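Local structure of putative polyketide cyclase (Acidithiobacillus ferrooxidans, 3F9S) at residues Glu10-Phe15 with Asp82-Thr87. The protein is of unknown specificity but, as a putative polyketide cyclase of the SnoaL-like family, probably acts on a small organic substrate in a pocket of its NTF2-like fold. Numbering follows the deposited sequence.
Sequences EILTQF and DAVVMT
Leu-12 reaches from helix 8-21 to strand 83-93, meeting Val-84 and Met-86. From CB the chain runs to CG, which lies beside the backbone N and anti to the carbonyl carbon (chi1 -84°); from there CD1, anti to CA (chi2 -172°), extends to the strand and does all the touching across the contact. It lies 3.6 Å from Val-84 CG1 and equally far from Val-84 CB, resting against the root of the valine and the branch anti to the valine's backbone N (chi1 -177°), as the two side chains pass one another heading opposite ways. The same methyl is 4.3 Å from Met-86 CB, a looser approach. CD2 branches off along the helix flank and comes within 4.0 Å of Phe-15 CD2. This is the helix-on-curved-sheet packing of the NTF2-like fold: alternate strand residues Val-84 and Met-86 face the helix, while Ala-83 and Val-85 pack on Phe-78 of the second subunit. One turn to either side of Leu-12, Ala-8 touches Val-84 and Thr-16 touches Met-86; Tyr-116 and Phe-118 of the adjoining strand 107-118 also meet the leucine. The side chain of Met-86, here selenomethionine, has a glycerol about 4 Å away at nearest atoms, probably from the crystallisation liquor.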
loop_
_atom_site.group_PDB
_atom_site.type_symbol
_atom_site.label_atom_id
_atom_site.label_comp_id
_atom_site.label_asym_id
_atom_site.label_seq_id
_atom_site.Cartn_x
_atom_site.Cartn_y
_atom_site.Cartn_z
ATOM N N GLU A 10 2.967 -14.719 -13.108
ATOM C CA GLU A 10 4.218 -15.478 -13.133
ATOM C C GLU A 10 5.375 -14.519 -13.428
ATOM O O GLU A 10 6.431 -14.621 -12.816
ATOM C CB GLU A 10 4.126 -16.643 -14.127
ATOM C CG GLU A 10 3.232 -17.782 -13.604
ATOM C CD GLU A 10 2.682 -18.712 -14.684
ATOM O OE1 GLU A 10 1.875 -18.255 -15.522
ATOM O OE2 GLU A 10 2.998 -19.921 -14.663
ATOM N N ILE A 11 5.149 -13.585 -14.343
ATOM C CA ILE A 11 6.151 -12.581 -14.710
ATOM C C ILE A 11 6.542 -11.733 -13.504
ATOM O O ILE A 11 7.729 -11.590 -13.223
ATOM C CB ILE A 11 5.657 -11.698 -15.865
ATOM C CG1 ILE A 11 5.651 -12.498 -17.162
ATOM C CG2 ILE A 11 6.531 -10.436 -16.012
ATOM C CD1 ILE A 11 4.789 -11.881 -18.198
ATOM N N LEU A 12 5.556 -11.203 -12.782
ATOM C CA LEU A 12 5.825 -10.400 -11.576
ATOM C C LEU A 12 6.560 -11.183 -10.535
ATOM O O LEU A 12 7.472 -10.664 -9.906
ATOM C CB LEU A 12 4.558 -9.876 -10.896
ATOM C CG LEU A 12 3.914 -8.598 -11.385
ATOM C CD1 LEU A 12 2.791 -8.177 -10.413
ATOM C CD2 LEU A 12 4.955 -7.490 -11.556
ATOM N N THR A 13 6.127 -12.420 -10.353
ATOM C CA THR A 13 6.764 -13.306 -9.417
ATOM C C THR A 13 8.247 -13.484 -9.770
ATOM O O THR A 13 9.083 -13.285 -8.889
ATOM C CB THR A 13 6.056 -14.644 -9.305
ATOM O OG1 THR A 13 4.670 -14.431 -9.004
ATOM C CG2 THR A 13 6.704 -15.520 -8.198
ATOM N N GLN A 14 8.560 -13.774 -11.034
ATOM C CA GLN A 14 9.959 -14.003 -11.460
ATOM C C GLN A 14 10.765 -12.711 -11.381
ATOM O O GLN A 14 11.888 -12.703 -10.897
ATOM C CB GLN A 14 10.046 -14.562 -12.889
ATOM C CG GLN A 14 11.403 -15.217 -13.187
ATOM C CD GLN A 14 11.631 -15.608 -14.648
ATOM O OE1 GLN A 14 11.115 -14.976 -15.574
ATOM N NE2 GLN A 14 12.454 -16.625 -14.853
ATOM N N PHE A 15 10.180 -11.636 -11.903
ATOM C CA PHE A 15 10.767 -10.304 -11.870
ATOM C C PHE A 15 11.141 -9.884 -10.452
ATOM O O PHE A 15 12.259 -9.452 -10.204
ATOM C CB PHE A 15 9.763 -9.319 -12.463
ATOM C CG PHE A 15 9.900 -7.904 -11.981
ATOM C CD1 PHE A 15 10.959 -7.101 -12.352
ATOM C CD2 PHE A 15 8.919 -7.383 -11.150
ATOM C CE1 PHE A 15 11.026 -5.775 -11.891
ATOM C CE2 PHE A 15 8.983 -6.101 -10.699
ATOM C CZ PHE A 15 10.027 -5.297 -11.058
ATOM N N ASP A 82 -5.063 -4.106 -17.202
ATOM C CA ASP A 82 -3.634 -3.926 -17.471
ATOM C C ASP A 82 -2.736 -3.869 -16.242
ATOM O O ASP A 82 -1.564 -3.491 -16.353
ATOM C CB ASP A 82 -3.423 -2.655 -18.335
ATOM C CG ASP A 82 -3.727 -1.323 -17.608
ATOM O OD1 ASP A 82 -4.336 -1.295 -16.512
ATOM O OD2 ASP A 82 -3.382 -0.261 -18.174
ATOM N N ALA A 83 -3.270 -4.253 -15.087
ATOM C CA ALA A 83 -2.545 -4.146 -13.837
ATOM C C ALA A 83 -2.586 -5.432 -13.044
ATOM O O ALA A 83 -3.517 -6.222 -13.155
ATOM C CB ALA A 83 -3.106 -3.026 -13.002
ATOM N N VAL A 84 -1.538 -5.622 -12.257
ATOM C CA VAL A 84 -1.490 -6.683 -11.279
ATOM C C VAL A 84 -0.984 -6.022 -10.011
ATOM O O VAL A 84 0.087 -5.447 -10.000
ATOM C CB VAL A 84 -0.607 -7.854 -11.647
ATOM C CG1 VAL A 84 -0.705 -8.938 -10.547
ATOM C CG2 VAL A 84 -1.044 -8.435 -13.010
ATOM N N VAL A 85 -1.787 -6.099 -8.969
ATOM C CA VAL A 85 -1.396 -5.597 -7.662
ATOM C C VAL A 85 -0.704 -6.738 -6.934
ATOM O O VAL A 85 -1.233 -7.853 -6.901
ATOM C CB VAL A 85 -2.574 -5.126 -6.831
ATOM C CG1 VAL A 85 -2.040 -4.509 -5.512
ATOM C CG2 VAL A 85 -3.434 -4.087 -7.573
HETATM N N MSE A 86 0.468 -6.463 -6.356
HETATM C CA MSE A 86 1.226 -7.423 -5.605
HETATM C C MSE A 86 1.289 -6.894 -4.185
HETATM O O MSE A 86 1.671 -5.746 -3.978
HETATM C CB MSE A 86 2.650 -7.495 -6.156
HETATM C CG MSE A 86 3.513 -8.532 -5.524
HETATM SE SE MSE A 86 5.259 -8.122 -6.364
HETATM C CE MSE A 86 6.004 -6.793 -5.311
ATOM N N THR A 87 0.846 -7.691 -3.240
ATOM C CA THR A 87 1.039 -7.387 -1.829
ATOM C C THR A 87 2.215 -8.243 -1.447
ATOM O O THR A 87 2.392 -9.348 -1.959
ATOM C CB THR A 87 -0.182 -7.686 -0.987
ATOM O OG1 THR A 87 -0.616 -9.018 -1.224
ATOM C CG2 THR A 87 -1.303 -6.707 -1.335
#